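Local atomic coordinates of tRNA modification GTPase MnmE (PDB entry 3GEE), a protein that probably hydrolyses GTP at a high intrinsic rate to help add a carboxymethylaminomethyl group to the wobble uridine of certain tRNAs. Residues 30-41 / 92-103; 45-53 / 66-74. All blocks are in the same frame, centred on the assembly; numbering follows the deposited sequence.

Contact 1: 30-41 / 92-103. With FON (N-{[4-({[(6R)-2-amino-5-formyl-4-oxo-1,4,5,6,7,8-hexahydropteridin-6-yl]methyl}amino)phenyl]carbonyl}-L-glutamic acid), chain C; FON (N-{[4-({[(6R)-2-amino-5-formyl-4-oxo-1,4,5,6,7,8-hexahydropteridin-6-yl]methyl}amino)phenyl]carbonyl}-L-glutamic acid), chain B.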
loop_
_atom_site.group_PDB
_atom_site.type_symbol
_atom_site.label_atom_id
_atom_site.label_comp_id
_atom_site.label_asym_id
_atom_site.label_seq_id
_atom_site.Cartn_x
_atom_site.Cartn_y
_atom_site.Cartn_z
ATOM N N LEU A 30 6.135 -6.602 1.235
ATOM C CA LEU A 30 5.716 -6.984 2.569
ATOM C C LEU A 30 4.474 -6.250 3.002
ATOM O O LEU A 30 4.218 -5.139 2.545
ATOM C CB LEU A 30 6.824 -6.680 3.577
ATOM C CG LEU A 30 8.229 -7.226 3.359
ATOM C CD1 LEU A 30 9.140 -6.549 4.338
ATOM C CD2 LEU A 30 8.253 -8.729 3.521
ATOM N N ALA A 31 3.723 -6.873 3.903
ATOM C CA ALA A 31 2.579 -6.258 4.559
ATOM C C ALA A 31 2.636 -6.578 6.054
ATOM O O ALA A 31 3.297 -7.534 6.457
ATOM C CB ALA A 31 1.306 -6.794 3.967
ATOM N N ILE A 32 1.927 -5.794 6.864
ATOM C CA ILE A 32 1.860 -6.013 8.305
ATOM C C ILE A 32 0.410 -6.178 8.767
ATOM O O ILE A 32 -0.393 -5.245 8.653
ATOM C CB ILE A 32 2.459 -4.821 9.090
ATOM C CG1 ILE A 32 3.919 -4.583 8.717
ATOM C CG2 ILE A 32 2.310 -5.029 10.599
ATOM C CD1 ILE A 32 4.403 -3.196 9.090
ATOM N N VAL A 33 0.074 -7.354 9.284
ATOM C CA VAL A 33 -1.165 -7.512 10.037
ATOM C C VAL A 33 -0.807 -7.310 11.504
ATOM O O VAL A 33 0.085 -8.002 12.021
ATOM C CB VAL A 33 -1.810 -8.901 9.841
ATOM C CG1 VAL A 33 -3.013 -9.059 10.757
ATOM C CG2 VAL A 33 -2.225 -9.106 8.384
ATOM N N ARG A 34 -1.466 -6.359 12.171
ATOM C CA ARG A 34 -1.174 -6.114 13.593
ATOM C C ARG A 34 -2.359 -6.359 14.519
ATOM O O ARG A 34 -3.437 -5.798 14.333
ATOM C CB ARG A 34 -0.518 -4.740 13.838
ATOM C CG ARG A 34 -1.329 -3.529 13.438
ATOM C CD ARG A 34 -1.318 -2.477 14.541
ATOM N NE ARG A 34 -0.140 -1.609 14.560
ATOM C CZ ARG A 34 -0.193 -0.277 14.561
ATOM N NH1 ARG A 34 -1.356 0.360 14.533
ATOM N NH2 ARG A 34 0.925 0.425 14.595
ATOM N N ILE A 35 -2.153 -7.223 15.510
ATOM C CA ILE A 35 -3.201 -7.551 16.474
ATOM C C ILE A 35 -2.833 -7.084 17.880
ATOM O O ILE A 35 -1.657 -7.053 18.235
ATOM C CB ILE A 35 -3.554 -9.052 16.446
ATOM C CG1 ILE A 35 -2.532 -9.885 17.215
ATOM C CG2 ILE A 35 -3.617 -9.539 15.013
ATOM C CD1 ILE A 35 -3.010 -11.313 17.534
ATOM N N SER A 36 -3.839 -6.702 18.662
ATOM C CA SER A 36 -3.616 -6.121 19.981
ATOM C C SER A 36 -4.771 -6.420 20.922
ATOM O O SER A 36 -5.896 -6.640 20.481
ATOM C CB SER A 36 -3.412 -4.607 19.876
ATOM O OG SER A 36 -3.209 -4.022 21.153
ATOM N N GLY A 37 -4.488 -6.434 22.221
ATOM C CA GLY A 37 -5.518 -6.677 23.222
ATOM C C GLY A 37 -5.299 -7.890 24.100
ATOM O O GLY A 37 -4.260 -8.542 24.039
ATOM N N ALA A 38 -6.305 -8.190 24.911
ATOM C CA ALA A 38 -6.218 -9.221 25.931
ATOM C C ALA A 38 -5.890 -10.608 25.389
ATOM O O ALA A 38 -6.673 -11.190 24.641
ATOM C CB ALA A 38 -7.510 -9.260 26.733
ATOM N N GLY A 39 -4.727 -11.128 25.776
ATOM C CA GLY A 39 -4.356 -12.517 25.498
ATOM C C GLY A 39 -3.958 -12.748 24.058
ATOM O O GLY A 39 -4.032 -13.863 23.540
ATOM N N VAL A 40 -3.516 -11.677 23.421
ATOM C CA VAL A 40 -3.218 -11.685 22.005
ATOM C C VAL A 40 -2.129 -12.691 21.596
ATOM O O VAL A 40 -2.285 -13.413 20.610
ATOM C CB VAL A 40 -3.002 -10.234 21.508
ATOM C CG1 VAL A 40 -1.695 -10.046 20.772
ATOM C CG2 VAL A 40 -4.199 -9.807 20.682
ATOM N N LEU A 41 -1.043 -12.773 22.359
ATOM C CA LEU A 41 0.026 -13.695 21.974
ATOM C C LEU A 41 -0.253 -15.164 22.321
ATOM O O LEU A 41 0.409 -16.063 21.801
ATOM C CB LEU A 41 1.410 -13.216 22.439
ATOM C CG LEU A 41 1.536 -12.439 23.741
ATOM C CD1 LEU A 41 1.283 -13.373 24.921
ATOM C CD2 LEU A 41 2.897 -11.777 23.864
ATOM N N THR A 92 0.054 0.437 21.489
ATOM C CA THR A 92 -1.238 0.539 22.172
ATOM C C THR A 92 -1.092 0.512 23.681
ATOM O O THR A 92 -2.066 0.739 24.408
ATOM C CB THR A 92 -2.212 -0.589 21.768
ATOM O OG1 THR A 92 -1.606 -1.865 21.999
ATOM C CG2 THR A 92 -2.600 -0.464 20.301
ATOM N N ALA A 93 0.131 0.238 24.140
ATOM C CA ALA A 93 0.442 0.038 25.561
ATOM C C ALA A 93 -0.219 -1.216 26.142
ATOM O O ALA A 93 -0.362 -1.341 27.356
ATOM C CB ALA A 93 0.097 1.283 26.388
ATOM N N GLU A 94 -0.632 -2.127 25.270
ATOM C CA GLU A 94 -1.090 -3.436 25.692
ATOM C C GLU A 94 -0.333 -4.495 24.919
ATOM O O GLU A 94 0.563 -4.199 24.125
ATOM C CB GLU A 94 -2.581 -3.660 25.435
ATOM C CG GLU A 94 -3.428 -2.465 25.065
ATOM C CD GLU A 94 -4.691 -2.897 24.335
ATOM O OE1 GLU A 94 -5.814 -2.664 24.852
ATOM O OE2 GLU A 94 -4.547 -3.498 23.247
ATOM N N GLN A 95 -0.737 -5.739 25.140
ATOM C CA GLN A 95 -0.119 -6.888 24.520
ATOM C C GLN A 95 -0.412 -6.919 23.026
ATOM O O GLN A 95 -1.571 -6.978 22.606
ATOM C CB GLN A 95 -0.654 -8.148 25.188
ATOM C CG GLN A 95 0.091 -9.403 24.842
ATOM C CD GLN A 95 -0.066 -10.451 25.912
ATOM O OE1 GLN A 95 -0.860 -11.384 25.771
ATOM N NE2 GLN A 95 0.680 -10.297 27.009
ATOM N N MET A 96 0.635 -6.885 22.217
ATOM C CA MET A 96 0.441 -7.035 20.788
ATOM C C MET A 96 1.531 -7.816 20.089
ATOM O O MET A 96 2.695 -7.792 20.495
ATOM C CB MET A 96 0.200 -5.681 20.103
ATOM C CG MET A 96 1.136 -4.553 20.477
ATOM S SD MET A 96 0.446 -2.978 19.909
ATOM C CE MET A 96 0.761 -3.064 18.139
ATOM N N VAL A 97 1.122 -8.531 19.046
ATOM C CA VAL A 97 2.056 -9.123 18.098
ATOM C C VAL A 97 1.764 -8.551 16.720
ATOM O O VAL A 97 0.621 -8.209 16.423
ATOM C CB VAL A 97 2.032 -10.675 18.123
ATOM C CG1 VAL A 97 0.639 -11.192 18.363
ATOM C CG2 VAL A 97 2.622 -11.263 16.853
ATOM N N GLU A 98 2.812 -8.404 15.912
ATOM C CA GLU A 98 2.705 -7.855 14.564
ATOM C C GLU A 98 3.329 -8.811 13.558
ATOM O O GLU A 98 4.561 -8.940 13.473
ATOM C CB GLU A 98 3.412 -6.504 14.459
ATOM C CG GLU A 98 2.796 -5.382 15.261
ATOM C CD GLU A 98 3.521 -4.064 15.065
ATOM O OE1 GLU A 98 4.621 -4.069 14.463
ATOM O OE2 GLU A 98 2.985 -3.021 15.513
ATOM N N PHE A 99 2.478 -9.483 12.795
ATOM C CA PHE A 99 2.952 -10.341 11.729
ATOM C C PHE A 99 3.256 -9.481 10.516
ATOM O O PHE A 99 2.401 -8.728 10.056
ATOM C CB PHE A 99 1.894 -11.379 11.385
ATOM C CG PHE A 99 1.520 -12.253 12.534
ATOM C CD1 PHE A 99 2.263 -13.393 12.828
ATOM C CD2 PHE A 99 0.434 -11.937 13.333
ATOM C CE1 PHE A 99 1.927 -14.208 13.894
ATOM C CE2 PHE A 99 0.092 -12.746 14.408
ATOM C CZ PHE A 99 0.839 -13.885 14.683
ATOM N N THR A 100 4.479 -9.551 10.012
ATOM C CA THR A 100 4.724 -8.951 8.723
ATOM C C THR A 100 4.926 -10.088 7.732
ATOM O O THR A 100 5.836 -10.901 7.889
ATOM C CB THR A 100 5.869 -7.899 8.706
ATOM O OG1 THR A 100 6.925 -8.336 7.850
ATOM C CG2 THR A 100 6.386 -7.599 10.108
ATOM N N CYS A 101 4.045 -10.147 6.732
ATOM C CA CYS A 101 3.994 -11.259 5.778
ATOM C C CYS A 101 4.288 -10.779 4.366
ATOM O O CYS A 101 4.540 -9.592 4.161
ATOM C CB CYS A 101 2.605 -11.873 5.807
ATOM S SG CYS A 101 1.346 -10.688 5.340
ATOM N N HIS A 102 4.253 -11.699 3.400
ATOM C CA HIS A 102 4.401 -11.339 1.984
ATOM C C HIS A 102 3.267 -10.422 1.539
ATOM O O HIS A 102 2.098 -10.658 1.861
ATOM C CB HIS A 102 4.471 -12.579 1.101
ATOM C CG HIS A 102 5.741 -13.352 1.256
ATOM N ND1 HIS A 102 5.812 -14.536 1.959
ATOM C CD2 HIS A 102 6.995 -13.103 0.810
ATOM C CE1 HIS A 102 7.052 -14.989 1.927
ATOM N NE2 HIS A 102 7.790 -14.139 1.236
ATOM N N GLY A 103 3.623 -9.374 0.806
ATOM C CA GLY A 103 2.701 -8.274 0.544
ATOM C C GLY A 103 1.743 -8.447 -0.617
ATOM O O GLY A 103 1.491 -7.499 -1.354
HETATM N N1 FON C . 8.978 -9.914 7.727
HETATM C C2 FON C . 10.049 -9.110 7.879
HETATM N NA2 FON C . 10.050 -8.202 8.889
HETATM N N3 FON C . 11.128 -9.179 7.055
HETATM C C4 FON C . 11.201 -10.056 6.030
HETATM O O4 FON C . 12.224 -10.066 5.311
HETATM C C4A FON C . 10.034 -10.959 5.810
HETATM N N5 FON C . 9.877 -11.962 4.847
HETATM C C6 FON C . 9.230 -13.151 5.432
HETATM C C7 FON C . 7.785 -12.686 5.577
HETATM N N8 FON C . 7.812 -11.640 6.590
HETATM C C8A FON C . 8.900 -10.832 6.750
HETATM C C9 FON C . 9.370 -14.452 4.638
HETATM N N10 FON C . 10.753 -14.751 4.292
HETATM C C11 FON C . 14.094 -15.287 6.740
HETATM C C12 FON C . 13.643 -16.289 5.883
HETATM C C13 FON C . 12.524 -16.093 5.076
HETATM C C14 FON C . 11.824 -14.891 5.125
HETATM C C15 FON C . 12.285 -13.874 5.975
HETATM C C16 FON C . 13.406 -14.069 6.786
HETATM C C FON C . 15.313 -15.556 7.587
HETATM O O FON C . 15.662 -14.740 8.427
HETATM N N FON C . 15.987 -16.692 7.363
HETATM C CA FON C . 16.656 -17.538 8.347
HETATM C CB FON C . 15.667 -18.177 9.328
HETATM C CG FON C . 16.330 -18.842 10.539
HETATM C CD FON C . 15.503 -18.650 11.797
HETATM O OE1 FON C . 15.583 -17.555 12.402
HETATM O OE2 FON C . 14.772 -19.591 12.195
HETATM C CT FON C . 17.438 -18.611 7.634
HETATM O O1 FON C . 18.613 -18.855 7.996
HETATM O O2 FON C . 16.877 -19.222 6.695
HETATM C CP1 FON C . 10.233 -11.823 3.641
HETATM O O3 FON C . 9.411 -11.866 2.742
HETATM N N1 FON B . 6.700 -0.115 13.917
HETATM C C2 FON B . 6.091 -1.215 14.404
HETATM N NA2 FON B . 6.582 -2.438 14.072
HETATM N N3 FON B . 5.003 -1.141 15.216
HETATM C C4 FON B . 4.459 0.038 15.591
HETATM O O4 FON B . 3.459 0.034 16.340
HETATM C C4A FON B . 5.087 1.286 15.066
HETATM N N5 FON B . 4.734 2.615 15.326
HETATM C C6 FON B . 5.938 3.448 15.508
HETATM C C7 FON B . 6.452 3.578 14.079
HETATM N N8 FON B . 6.881 2.240 13.696
HETATM C C8A FON B . 6.271 1.126 14.195
HETATM C C9 FON B . 5.723 4.797 16.200
HETATM N N10 FON B . 5.002 4.673 17.459
HETATM C C11 FON B . 5.922 2.483 20.893
HETATM C C12 FON B . 5.774 3.868 20.923
HETATM C C13 FON B . 5.469 4.582 19.766
HETATM C C14 FON B . 5.324 3.921 18.549
HETATM C C15 FON B . 5.457 2.525 18.519
HETATM C C16 FON B . 5.762 1.807 19.679
HETATM C C FON B . 6.247 1.764 22.179
HETATM O O FON B . 6.493 0.567 22.161
HETATM N N FON B . 6.231 2.478 23.312
HETATM C CA FON B . 7.112 2.333 24.468
HETATM C CB FON B . 8.568 2.673 24.131
HETATM C CG FON B . 9.571 2.273 25.220
HETATM C CD FON B . 10.872 1.778 24.617
HETATM O OE1 FON B . 10.922 0.600 24.190
HETATM O OE2 FON B . 11.857 2.556 24.569
HETATM C CT FON B . 6.622 3.219 25.583
HETATM O O1 FON B . 6.552 2.757 26.746
HETATM O O2 FON B . 6.299 4.396 25.301
HETATM C CP1 FON B . 3.536 3.015 15.368
HETATM O O3 FON B . 3.129 3.844 14.572
#

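Contact 2: 45-53 / 66-74. With FON (N-{[4-({[(6R)-2-amino-5-formyl-4-oxo-1,4,5,6,7,8-hexahydropteridin-6-yl]methyl}amino)phenyl]carbonyl}-L-glutamic acid), chain C.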
loop_
_atom_site.group_PDB
_atom_site.type_symbol
_atom_site.label_atom_id
_atom_site.label_comp_id
_atom_site.label_asym_id
_atom_site.label_seq_id
_atom_site.Cartn_x
_atom_site.Cartn_y
_atom_site.Cartn_z
ATOM N N ASP A 45 -0.305 -17.871 19.234
ATOM C CA ASP A 45 0.306 -19.182 19.401
ATOM C C ASP A 45 -0.508 -20.328 18.816
ATOM O O ASP A 45 0.050 -21.371 18.478
ATOM C CB ASP A 45 0.606 -19.442 20.877
ATOM C CG ASP A 45 1.998 -18.989 21.278
ATOM O OD1 ASP A 45 2.921 -19.038 20.432
ATOM O OD2 ASP A 45 2.173 -18.599 22.449
ATOM N N ARG A 46 -1.819 -20.137 18.692
ATOM C CA ARG A 46 -2.676 -21.167 18.109
ATOM C C ARG A 46 -2.363 -21.357 16.628
ATOM O O ARG A 46 -2.527 -22.451 16.091
ATOM C CB ARG A 46 -4.162 -20.835 18.276
ATOM C CG ARG A 46 -4.638 -20.661 19.709
ATOM C CD ARG A 46 -6.048 -21.207 19.867
ATOM N NE ARG A 46 -6.944 -20.283 20.564
ATOM C CZ ARG A 46 -7.844 -19.504 19.962
ATOM N NH1 ARG A 46 -7.988 -19.525 18.637
ATOM N NH2 ARG A 46 -8.613 -18.701 20.687
ATOM N N VAL A 47 -1.896 -20.290 15.980
ATOM C CA VAL A 47 -1.668 -20.302 14.536
ATOM C C VAL A 47 -0.198 -20.147 14.118
ATOM O O VAL A 47 0.193 -20.626 13.051
ATOM C CB VAL A 47 -2.554 -19.258 13.808
ATOM C CG1 VAL A 47 -4.027 -19.607 13.965
ATOM C CG2 VAL A 47 -2.280 -17.853 14.317
ATOM N N PHE A 48 0.609 -19.483 14.946
ATOM C CA PHE A 48 2.035 -19.322 14.662
ATOM C C PHE A 48 2.826 -20.564 15.077
ATOM O O PHE A 48 2.561 -21.149 16.122
ATOM C CB PHE A 48 2.586 -18.075 15.359
ATOM C CG PHE A 48 4.028 -17.784 15.036
ATOM C CD1 PHE A 48 4.366 -17.056 13.898
ATOM C CD2 PHE A 48 5.049 -18.235 15.870
ATOM C CE1 PHE A 48 5.699 -16.789 13.596
ATOM C CE2 PHE A 48 6.381 -17.974 15.577
ATOM C CZ PHE A 48 6.710 -17.250 14.441
ATOM N N ARG A 49 3.787 -20.962 14.250
ATOM C CA ARG A 49 4.660 -22.098 14.545
ATOM C C ARG A 49 6.097 -21.729 14.217
ATOM O O ARG A 49 6.438 -21.565 13.048
ATOM C CB ARG A 49 4.272 -23.329 13.722
ATOM C CG ARG A 49 2.953 -23.987 14.084
ATOM C CD ARG A 49 2.820 -25.307 13.336
ATOM N NE ARG A 49 1.437 -25.766 13.220
ATOM C CZ ARG A 49 1.049 -26.788 12.461
ATOM N NH1 ARG A 49 1.937 -27.467 11.742
ATOM N NH2 ARG A 49 -0.232 -27.134 12.416
ATOM N N LYS A 50 6.932 -21.604 15.248
ATOM C CA LYS A 50 8.340 -21.230 15.083
ATOM C C LYS A 50 9.061 -22.278 14.244
ATOM O O LYS A 50 8.911 -23.477 14.483
ATOM C CB LYS A 50 9.000 -21.068 16.454
ATOM C CG LYS A 50 10.169 -20.094 16.497
ATOM C CD LYS A 50 10.083 -19.226 17.756
ATOM C CE LYS A 50 11.432 -18.649 18.178
ATOM N NZ LYS A 50 12.079 -17.813 17.123
ATOM N N VAL A 51 9.826 -21.826 13.254
ATOM C CA VAL A 51 10.414 -22.733 12.262
ATOM C C VAL A 51 11.562 -23.584 12.823
ATOM O O VAL A 51 11.611 -24.796 12.593
ATOM C CB VAL A 51 10.860 -21.980 10.982
ATOM C CG1 VAL A 51 12.079 -21.123 11.266
ATOM C CG2 VAL A 51 11.134 -22.957 9.843
ATOM N N HIS A 52 12.480 -22.945 13.547
ATOM C CA HIS A 52 13.541 -23.664 14.246
ATOM C C HIS A 52 13.297 -23.575 15.748
ATOM O O HIS A 52 13.199 -22.477 16.314
ATOM C CB HIS A 52 14.921 -23.121 13.865
ATOM C CG HIS A 52 15.258 -23.303 12.418
ATOM N ND1 HIS A 52 14.909 -22.385 11.452
ATOM C CD2 HIS A 52 15.905 -24.301 11.771
ATOM C CE1 HIS A 52 15.328 -22.806 10.272
ATOM N NE2 HIS A 52 15.936 -23.967 10.438
ATOM N N GLY A 53 13.171 -24.740 16.380
ATOM C CA GLY A 53 12.790 -24.817 17.788
ATOM C C GLY A 53 11.343 -24.409 17.994
ATOM O O GLY A 53 10.670 -23.973 17.053
ATOM N N HIS A 66 10.294 -13.187 15.683
ATOM C CA HIS A 66 10.275 -14.638 15.517
ATOM C C HIS A 66 9.866 -15.077 14.120
ATOM O O HIS A 66 8.783 -14.740 13.639
ATOM C CB HIS A 66 9.350 -15.261 16.554
ATOM C CG HIS A 66 9.605 -14.769 17.938
ATOM N ND1 HIS A 66 10.485 -15.389 18.795
ATOM C CD2 HIS A 66 9.128 -13.690 18.600
ATOM C CE1 HIS A 66 10.525 -14.725 19.936
ATOM N NE2 HIS A 66 9.712 -13.690 19.844
ATOM N N PHE A 67 10.742 -15.837 13.478
ATOM C CA PHE A 67 10.493 -16.315 12.131
ATOM C C PHE A 67 9.807 -17.666 12.165
ATOM O O PHE A 67 10.393 -18.659 12.602
ATOM C CB PHE A 67 11.798 -16.401 11.335
ATOM C CG PHE A 67 11.646 -17.075 10.014
ATOM C CD1 PHE A 67 10.905 -16.485 8.999
ATOM C CD2 PHE A 67 12.227 -18.305 9.780
ATOM C CE1 PHE A 67 10.753 -17.120 7.769
ATOM C CE2 PHE A 67 12.084 -18.944 8.554
ATOM C CZ PHE A 67 11.348 -18.351 7.547
ATOM N N GLY A 68 8.565 -17.704 11.698
ATOM C CA GLY A 68 7.819 -18.955 11.623
ATOM C C GLY A 68 6.781 -18.987 10.521
ATOM O O GLY A 68 6.845 -18.202 9.570
ATOM N N ARG A 69 5.821 -19.897 10.653
ATOM C CA ARG A 69 4.772 -20.075 9.657
ATOM C C ARG A 69 3.391 -19.927 10.274
ATOM O O ARG A 69 3.181 -20.295 11.431
ATOM C CB ARG A 69 4.892 -21.446 9.000
ATOM C CG ARG A 69 6.063 -21.559 8.060
ATOM C CD ARG A 69 6.225 -22.970 7.532
ATOM N NE ARG A 69 7.263 -23.016 6.506
ATOM C CZ ARG A 69 7.608 -24.105 5.828
ATOM N NH1 ARG A 69 7.003 -25.266 6.059
ATOM N NH2 ARG A 69 8.565 -24.035 4.912
ATOM N N LEU A 70 2.453 -19.381 9.505
ATOM C CA LEU A 70 1.060 -19.338 9.929
ATOM C C LEU A 70 0.322 -20.525 9.329
ATOM O O LEU A 70 0.652 -20.977 8.235
ATOM C CB LEU A 70 0.413 -18.018 9.527
ATOM C CG LEU A 70 0.937 -16.793 10.277
ATOM C CD1 LEU A 70 0.510 -15.510 9.589
ATOM C CD2 LEU A 70 0.471 -16.813 11.727
ATOM N N TYR A 71 -0.662 -21.041 10.053
ATOM C CA TYR A 71 -1.348 -22.258 9.644
ATOM C C TYR A 71 -2.832 -22.190 9.926
ATOM O O TYR A 71 -3.255 -21.694 10.973
ATOM C CB TYR A 71 -0.760 -23.477 10.362
ATOM C CG TYR A 71 0.393 -24.132 9.643
ATOM C CD1 TYR A 71 1.704 -23.706 9.849
ATOM C CD2 TYR A 71 0.175 -25.188 8.759
ATOM C CE1 TYR A 71 2.767 -24.310 9.186
ATOM C CE2 TYR A 71 1.233 -25.799 8.092
ATOM C CZ TYR A 71 2.525 -25.354 8.312
ATOM O OH TYR A 71 3.579 -25.947 7.657
ATOM N N ASP A 72 -3.619 -22.692 8.981
ATOM C CA ASP A 72 -5.035 -22.913 9.209
ATOM C C ASP A 72 -5.230 -24.415 9.362
ATOM O O ASP A 72 -5.920 -25.047 8.566
ATOM C CB ASP A 72 -5.875 -22.342 8.063
ATOM C CG ASP A 72 -7.318 -22.078 8.470
ATOM O OD1 ASP A 72 -8.081 -23.052 8.660
ATOM O OD2 ASP A 72 -7.698 -20.894 8.596
ATOM N N GLY A 73 -4.594 -24.969 10.393
ATOM C CA GLY A 73 -4.585 -26.401 10.651
ATOM C C GLY A 73 -4.030 -27.175 9.473
ATOM O O GLY A 73 -4.779 -27.556 8.569
ATOM N N GLU A 74 -2.717 -27.403 9.479
ATOM C CA GLU A 74 -2.025 -28.134 8.395
ATOM C C GLU A 74 -2.067 -27.433 7.036
ATOM O O GLU A 74 -1.588 -27.979 6.042
ATOM C CB GLU A 74 -2.531 -29.583 8.262
ATOM C CG GLU A 74 -1.652 -30.630 8.936
ATOM C CD GLU A 74 -1.899 -30.755 10.431
ATOM O OE1 GLU A 74 -2.214 -31.877 10.885
ATOM O OE2 GLU A 74 -1.778 -29.741 11.156
HETATM N N1 FON C . 8.978 -9.914 7.727
HETATM C C2 FON C . 10.049 -9.110 7.879
HETATM N NA2 FON C . 10.050 -8.202 8.889
HETATM N N3 FON C . 11.128 -9.179 7.055
HETATM C C4 FON C . 11.201 -10.056 6.030
HETATM O O4 FON C . 12.224 -10.066 5.311
HETATM C C4A FON C . 10.034 -10.959 5.810
HETATM N N5 FON C . 9.877 -11.962 4.847
HETATM C C6 FON C . 9.230 -13.151 5.432
HETATM C C7 FON C . 7.785 -12.686 5.577
HETATM N N8 FON C . 7.812 -11.640 6.590
HETATM C C8A FON C . 8.900 -10.832 6.750
HETATM C C9 FON C . 9.370 -14.452 4.638
HETATM N N10 FON C . 10.753 -14.751 4.292
HETATM C C11 FON C . 14.094 -15.287 6.740
HETATM C C12 FON C . 13.643 -16.289 5.883
HETATM C C13 FON C . 12.524 -16.093 5.076
HETATM C C14 FON C . 11.824 -14.891 5.125
HETATM C C15 FON C . 12.285 -13.874 5.975
HETATM C C16 FON C . 13.406 -14.069 6.786
HETATM C C FON C . 15.313 -15.556 7.587
HETATM O O FON C . 15.662 -14.740 8.427
HETATM N N FON C . 15.987 -16.692 7.363
HETATM C CA FON C . 16.656 -17.538 8.347
HETATM C CB FON C . 15.667 -18.177 9.328
HETATM C CG FON C . 16.330 -18.842 10.539
HETATM C CD FON C . 15.503 -18.650 11.797
HETATM O OE1 FON C . 15.583 -17.555 12.402
HETATM O OE2 FON C . 14.772 -19.591 12.195
HETATM C CT FON C . 17.438 -18.611 7.634
HETATM O O1 FON C . 18.613 -18.855 7.996
HETATM O O2 FON C . 16.877 -19.222 6.695
HETATM C CP1 FON C . 10.233 -11.823 3.641
HETATM O O3 FON C . 9.411 -11.866 2.742
#

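Contact 1: 30-41 / 92-103
S36 OG is gripped twice: it donates to E94 OE2 at 2.5 Å, meeting that oxygen nearly along its C-O bond, and accepts from T92 OG1 at 2.8 Å. S36 points to the same side of the sheet as M96, and with OG anti to the backbone N (chi1 179°) the hydroxyl reaches both T92 and E94; G15 N binds the other E94 oxygen. G37 N donates to Q95 O at 3.0 Å, and past the type II turn G37-V40 the L41 side chain crosses that of Q95 at about a right angle. Strands 30-36 and 96-102 run antiparallel as neighbours in the sheet of the TrmE N-terminal, folate-binding domain. A31, V33, I35, V97, F99 and C101 fill one face, with I35 and V97 side by side, while helix 105-117 packs on that side. On the other face R34 and E98 point the same way, their planes 31° apart, and R34 NE meets E98 OE2 in a 3.6 Å salt bridge. E98 OE1 accepts NA2 of the chain B folinic acid at 2.6 Å, whereas R34 NH2 makes a weak hydrogen bond to O4 of the same ligand. The chain C folinic acid hydrogen-bonds through N8 to T100 O, and its C7 sits over one face of the H102 ring, whose ND1 pairs with D78.

Contact 2: 45-53 / 66-74
R49 lays its guanidinium flat on the ring of Y71, planes 3° apart and CZ 4.1 Å from the ring centroid, a cation-pi stack. The extended arginine chain then brings NH2 to E74 OE2 at 3.3 Å, a salt bridge almost in the guanidinium plane, although the carboxylate itself is turned 68° from it. The guanidinium is thus met over one face by Y71 and at its edge by E74. The backbones of R49 and R69 exchange two hydrogen bonds, and V51 N binds F67 O on a lone pair in the carbonyl plane. F48, its CG anti to the backbone N (chi1 -176°), swings its ring across the opposing strand, against the backbone of H66 to G68. K50 NZ comes in the plane of the H66 ring, at its edge, to a weak bond with ND1. F67 turns one face to the aminobenzoyl ring of the chain C folinic acid, with CE1 3.4 Å from the ligand's C13. With an alanine here, the aminobenzoyl ring would probably lose the flat face it lies against and be held less firmly. H52 ND1 donates to OE2 of the ligand's glutamate tail at 2.9 Å. The pairing is that of an antiparallel edge strand, whose outgoing loop contributes V51 and H52 to the part of the folate pocket that holds the glutamate tail.

Overall arrangement
After strand 18-21 the chain lays down strand 30-36, turns into helix 40-47 and leaves it as the edge strand 48-50. Contact 2 closes the short loop from there to strand 64-71; strand 76-85 follows, and contact 1 closes the longer loop when 96-102 returns beside 30-36. Contact 2 is therefore nested inside contact 1, and helix 40-47 takes part in both. Strand 76-85 separates the two pairs within a single sheet, yet they meet on the face that helix 105-117 covers: F99 CE1 lies 3.7 Å from L70 CD2 and equally far from F48 CD1. The chain C folinic acid spans both, and each contact also touches the second subunit.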